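Local coordinates for ruler protein (Pseudomonas aeruginosa, PDB 5CUK) that probably acts as the molecular ruler that senses needle length in type III secretion, represented here by its C-terminal SS (probably substrate-specificity switch) domain, at residues Q22-V27 and A36-R41; P43-V48 and P67-L72. All blocks are in the same frame, centred on the assembly; numbering follows the deposited sequence. Where two conformers were deposited one is given.

Contact 1: residues Q22-V27 and A36-R41; sequences QGRIQV and ARLQVR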
loop_
_atom_site.group_PDB
_atom_site.type_symbol
_atom_site.label_atom_id
_atom_site.label_comp_id
_atom_site.label_asym_id
_atom_site.label_seq_id
_atom_site.Cartn_x
_atom_site.Cartn_y
_atom_site.Cartn_z
ATOM N N GLN A 22 -1.872 -5.909 -3.583
ATOM C CA GLN A 22 -2.152 -6.453 -4.873
ATOM C C GLN A 22 -3.609 -6.887 -4.988
ATOM O O GLN A 22 -4.202 -6.676 -6.038
ATOM C CB GLN A 22 -1.233 -7.585 -5.226
ATOM C CG GLN A 22 -1.567 -8.015 -6.664
ATOM C CD GLN A 22 -0.589 -9.006 -7.224
ATOM O OE1 GLN A 22 -0.155 -9.954 -6.535
ATOM N NE2 GLN A 22 -0.247 -8.814 -8.516
ATOM N N GLY A 23 -4.203 -7.456 -3.936
ATOM C CA GLY A 23 -5.648 -7.663 -3.924
ATOM C C GLY A 23 -6.429 -6.390 -4.300
ATOM O O GLY A 23 -7.352 -6.450 -5.096
ATOM N N ARG A 24 -6.066 -5.243 -3.728
ATOM C CA ARG A 24 -6.839 -4.020 -3.942
ATOM C C ARG A 24 -6.691 -3.529 -5.375
ATOM O O ARG A 24 -7.605 -2.910 -5.946
ATOM C CB ARG A 24 -6.419 -2.924 -2.979
ATOM C CG ARG A 24 -6.488 -3.305 -1.479
ATOM C CD ARG A 24 -7.915 -3.631 -1.074
ATOM N NE ARG A 24 -8.139 -5.072 -0.998
ATOM C CZ ARG A 24 -9.330 -5.669 -1.154
ATOM N NH1 ARG A 24 -10.449 -4.957 -1.379
ATOM N NH2 ARG A 24 -9.398 -6.996 -1.052
ATOM N N ILE A 25 -5.534 -3.808 -5.954
ATOM C CA ILE A 25 -5.279 -3.390 -7.303
ATOM C C ILE A 25 -6.253 -4.137 -8.183
ATOM O O ILE A 25 -6.907 -3.547 -9.026
ATOM C CB ILE A 25 -3.831 -3.637 -7.726
ATOM C CG1 ILE A 25 -2.900 -2.645 -7.036
ATOM C CG2 ILE A 25 -3.666 -3.407 -9.185
ATOM C CD1 ILE A 25 -1.400 -2.917 -7.278
ATOM N N GLN A 26 -6.378 -5.434 -7.951
ATOM C CA GLN A 26 -7.304 -6.234 -8.723
ATOM C C GLN A 26 -8.737 -5.808 -8.480
ATOM O O GLN A 26 -9.480 -5.729 -9.439
ATOM C CB GLN A 26 -7.167 -7.720 -8.419
ATOM C CG GLN A 26 -5.843 -8.341 -8.810
ATOM C CD GLN A 26 -5.872 -9.855 -8.654
ATOM O OE1 GLN A 26 -6.806 -10.528 -9.134
ATOM N NE2 GLN A 26 -4.863 -10.402 -7.970
ATOM N N VAL A 27 -9.158 -5.544 -7.236
ATOM C CA VAL A 27 -10.572 -5.127 -7.076
ATOM C C VAL A 27 -10.849 -3.852 -7.874
ATOM O O VAL A 27 -11.879 -3.721 -8.525
ATOM C CB VAL A 27 -10.964 -4.873 -5.639
ATOM C CG1 VAL A 27 -12.392 -4.355 -5.558
ATOM C CG2 VAL A 27 -10.774 -6.134 -4.798
ATOM N N ALA A 36 -10.287 0.713 -4.560
ATOM C CA ALA A 36 -10.545 -0.367 -3.629
ATOM C C ALA A 36 -9.812 -0.089 -2.306
ATOM O O ALA A 36 -8.810 0.631 -2.269
ATOM C CB ALA A 36 -10.117 -1.677 -4.218
ATOM N N ARG A 37 -10.323 -0.664 -1.232
ATOM C CA ARG A 37 -9.754 -0.440 0.069
ATOM C C ARG A 37 -10.071 -1.622 0.951
ATOM O O ARG A 37 -11.039 -2.334 0.708
ATOM C CB ARG A 37 -10.277 0.858 0.686
ATOM C CG ARG A 37 -11.638 0.742 1.313
ATOM C CD ARG A 37 -12.149 2.097 1.801
ATOM N NE ARG A 37 -11.790 2.392 3.196
ATOM C CZ ARG A 37 -10.805 3.214 3.573
ATOM N NH1 ARG A 37 -10.058 3.833 2.656
ATOM N NH2 ARG A 37 -10.572 3.432 4.867
ATOM N N LEU A 38 -9.224 -1.838 1.957
ATOM C CA LEU A 38 -9.382 -2.944 2.888
ATOM C C LEU A 38 -8.614 -2.623 4.167
ATOM O O LEU A 38 -7.580 -1.947 4.122
ATOM C CB LEU A 38 -8.869 -4.245 2.264
ATOM C CG LEU A 38 -9.282 -5.579 2.891
ATOM C CD1 LEU A 38 -10.673 -5.975 2.440
ATOM C CD2 LEU A 38 -8.272 -6.686 2.581
ATOM N N GLN A 39 -9.092 -3.107 5.308
ATOM C CA GLN A 39 -8.234 -3.077 6.480
ATOM C C GLN A 39 -7.457 -4.391 6.597
ATOM O O GLN A 39 -8.015 -5.493 6.452
ATOM C CB GLN A 39 -9.015 -2.819 7.761
ATOM C CG GLN A 39 -8.084 -2.617 8.946
ATOM C CD GLN A 39 -8.821 -2.332 10.231
ATOM O OE1 GLN A 39 -9.498 -3.205 10.769
ATOM N NE2 GLN A 39 -8.695 -1.107 10.731
ATOM N N VAL A 40 -6.163 -4.249 6.857
ATOM C CA VAL A 40 -5.263 -5.377 7.014
ATOM C C VAL A 40 -4.574 -5.357 8.383
ATOM O O VAL A 40 -4.173 -4.299 8.836
ATOM C CB VAL A 40 -4.192 -5.356 5.928
ATOM C CG1 VAL A 40 -3.499 -6.681 5.871
ATOM C CG2 VAL A 40 -4.828 -4.996 4.577
ATOM N N ARG A 41 -4.439 -6.510 9.036
ATOM C CA ARG A 41 -3.568 -6.589 10.212
ATOM C C ARG A 41 -2.166 -6.970 9.756
ATOM O O ARG A 41 -1.953 -7.978 9.067
ATOM C CB ARG A 41 -4.082 -7.589 11.264
ATOM C CG ARG A 41 -4.460 -8.956 10.697
ATOM C CD ARG A 41 -4.288 -10.106 11.715
ATOM N NE ARG A 41 -4.775 -11.377 11.166
ATOM C CZ ARG A 41 -4.163 -12.551 11.318
ATOM N NH1 ARG A 41 -3.035 -12.632 12.015
ATOM N NH2 ARG A 41 -4.680 -13.647 10.770
#

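Contact 2: residues P43-V48 and P67-L72; sequences PQLGAV and PGSLAL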
loop_
_atom_site.group_PDB
_atom_site.type_symbol
_atom_site.label_atom_id
_atom_site.label_comp_id
_atom_site.label_asym_id
_atom_site.label_seq_id
_atom_site.Cartn_x
_atom_site.Cartn_y
_atom_site.Cartn_z
ATOM N N PRO A 43 1.447 -8.157 11.161
ATOM C CA PRO A 43 1.781 -8.895 12.381
ATOM C C PRO A 43 2.305 -7.984 13.470
ATOM O O PRO A 43 1.816 -8.052 14.601
ATOM C CB PRO A 43 2.866 -9.860 11.922
ATOM C CG PRO A 43 2.629 -10.050 10.501
ATOM C CD PRO A 43 2.098 -8.745 9.982
ATOM N N GLN A 44 3.263 -7.122 13.153
ATOM C CA GLN A 44 3.754 -6.270 14.220
ATOM C C GLN A 44 3.272 -4.839 14.043
ATOM O O GLN A 44 3.069 -4.156 15.034
ATOM C CB GLN A 44 5.288 -6.341 14.335
ATOM C CG GLN A 44 5.816 -7.684 14.903
ATOM C CD GLN A 44 5.316 -8.000 16.312
ATOM O OE1 GLN A 44 5.084 -7.102 17.124
ATOM N NE2 GLN A 44 5.150 -9.286 16.602
ATOM N N LEU A 45 3.020 -4.399 12.817
ATOM C CA LEU A 45 2.605 -3.009 12.641
ATOM C C LEU A 45 1.140 -2.703 12.983
ATOM O O LEU A 45 0.746 -1.533 13.032
ATOM C CB LEU A 45 2.883 -2.553 11.211
ATOM C CG LEU A 45 4.218 -1.826 11.022
ATOM C CD1 LEU A 45 5.395 -2.795 11.059
ATOM C CD2 LEU A 45 4.180 -1.062 9.717
ATOM N N GLY A 46 0.338 -3.732 13.231
ATOM C CA GLY A 46 -1.037 -3.512 13.662
ATOM C C GLY A 46 -2.038 -3.360 12.532
ATOM O O GLY A 46 -1.803 -3.812 11.405
ATOM N N ALA A 47 -3.174 -2.736 12.826
ATOM C CA ALA A 47 -4.190 -2.517 11.800
ATOM C C ALA A 47 -3.858 -1.323 10.919
ATOM O O ALA A 47 -3.601 -0.214 11.383
ATOM C CB ALA A 47 -5.557 -2.338 12.415
ATOM N N VAL A 48 -3.911 -1.586 9.627
ATOM C CA VAL A 48 -3.501 -0.681 8.592
ATOM C C VAL A 48 -4.652 -0.631 7.524
ATOM O O VAL A 48 -5.293 -1.646 7.248
ATOM C CB VAL A 48 -2.163 -1.195 8.039
ATOM C CG1 VAL A 48 -2.145 -1.303 6.563
ATOM C CG2 VAL A 48 -1.023 -0.388 8.554
ATOM N N PRO A 67 0.427 6.061 14.563
ATOM C CA PRO A 67 1.528 7.028 14.417
ATOM C C PRO A 67 2.907 6.361 14.349
ATOM O O PRO A 67 3.747 6.727 13.510
ATOM C CB PRO A 67 1.396 7.891 15.677
ATOM C CG PRO A 67 -0.065 7.747 16.098
ATOM C CD PRO A 67 -0.386 6.325 15.776
ATOM N N GLY A 68 3.119 5.371 15.208
ATOM C CA GLY A 68 4.362 4.634 15.228
ATOM C C GLY A 68 4.556 3.691 14.056
ATOM O O GLY A 68 5.653 3.599 13.511
ATOM N N SER A 69 3.501 2.984 13.657
ATOM C CA SER A 69 3.569 2.195 12.432
ATOM C C SER A 69 3.892 3.123 11.259
ATOM O O SER A 69 4.694 2.788 10.380
ATOM C CB SER A 69 2.264 1.444 12.183
ATOM O OG SER A 69 2.006 0.522 13.225
ATOM N N LEU A 70 3.309 4.316 11.272
ATOM C CA LEU A 70 3.615 5.279 10.207
ATOM C C LEU A 70 5.106 5.540 10.129
ATOM O O LEU A 70 5.689 5.471 9.048
ATOM C CB LEU A 70 2.870 6.598 10.401
ATOM C CG LEU A 70 2.227 7.089 9.099
ATOM C CD1 LEU A 70 1.758 5.893 8.292
ATOM C CD2 LEU A 70 1.081 8.083 9.336
ATOM N N ALA A 71 5.726 5.806 11.285
ATOM C CA ALA A 71 7.128 6.154 11.303
ATOM C C ALA A 71 7.943 5.037 10.668
ATOM O O ALA A 71 8.895 5.294 9.944
ATOM C CB ALA A 71 7.604 6.418 12.726
ATOM N N LEU A 72 7.559 3.796 10.928
ATOM C CA LEU A 72 8.250 2.681 10.336
ATOM C C LEU A 72 8.035 2.660 8.828
ATOM O O LEU A 72 8.956 2.333 8.071
ATOM C CB LEU A 72 7.767 1.382 10.955
ATOM C CG LEU A 72 8.168 1.161 12.417
ATOM C CD1 LEU A 72 7.566 -0.130 12.911
ATOM C CD2 LEU A 72 9.667 1.129 12.525
#

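Contact 1: residues Q22-V27 and A36-R41
R24 and L38 cross at about a right angle, with L38 CB over one face of the guanidinium, 3.4 Å from R24 NE and displaced toward the rim of the group. The two methyls, L38 CD1 and CD2, continue along that group: CD1 approaches R24 CZ at 3.8 Å and CD2 approaches R24 NH2 at the same distance. Bends at chi2 (-62°) and chi3 (101°) turn the arginine across the strand, where R24 CD lies 3.6 Å from R37 C. The R24 side chain also touches V50 and V52 of strand 46-54.

A36 makes the second meeting. Its methyl points at the helix and sits 3.3 Å from R24 O and 3.6 Å from V27 CB, so it bears on two residues one turn apart on the same helix face. R37 points away from the helix and forms a salt bridge with E49 and a hydrogen bond with Q51. The small alanine fits the close approach of the axes of 22-27 and 36-41, 7.3 Å apart with their N-to-C directions at 147°. These segments belong to helix 11-29 and the outer strand 35-42, and their meeting is a helix-on-sheet contact of an alpha/beta domain in the FliK hook-length control family.

Contact 2: residues P43-V48 and P67-L72
L45 meets S69 where the turn of the beta-hairpin formed by strands 35-42 and 46-54 lies against the first turn of helix 67-75, in a domain of the FliK family.

The polar part of the contact is one hydrogen bond, from S69 OG to L45 O. The modelled separation of 2.4 Å is unusually short, so the exact length is doubtful, although the pairing itself fits the approach: the angle at L45 O between its carbon and S69 OG is about 130°. With chi1 at -62°, S69 OG lies anti to its own carbonyl carbon and beside its backbone N, which directs it at the turn. It has a second hydrogen-bond partner in S66 OG, just before the helix. The turn is held from its other flank as well, since D13 OD1 of helix 11-29 bonds to the backbone N of both Q44 and L45.

Backbone shape contributes too. G46, directly after the carbonyl that takes the bond, has a phi of 88°, a conformation that suits glycine because a CB here would be jammed against L45 O.

The apolar part lies to one side of this bond. The L45 side chain runs alongside the serine, with L45 CG 4.0 Å from S69 CB. One of its branches adds a van der Waals contact with the helix backbone, the methyl L45 CD2 lying 3.9 Å from the carbonyl oxygen S69 O. Its other branch reaches one turn further along the helix, where the two leucines meet methyl to methyl: L45 CD1 stands 3.9 Å from L72 CD1.

In the fold
Contact 1 closes in the chain before contact 2 opens, and their centres lie about 17 Å apart. They are joined through the sheet: strands 35-42 and 46-54 are consecutive and antiparallel neighbours, and V40 N of contact 1 lies 2.8 Å from V48 O of contact 2, a probable hydrogen bond. Contact 1 sets helix 11-29 against the outer strand 35-42; contact 2 brings helix 67-75, which follows strand 59-65, to the turn leading into strand 46-54. The two contacts therefore engage different parts of one hairpin, with D13 of helix 11-29 reaching the turn as well. The shared sheet and a radius of gyration of 12 Å are consistent with one compact C-terminal domain of the ruler protein.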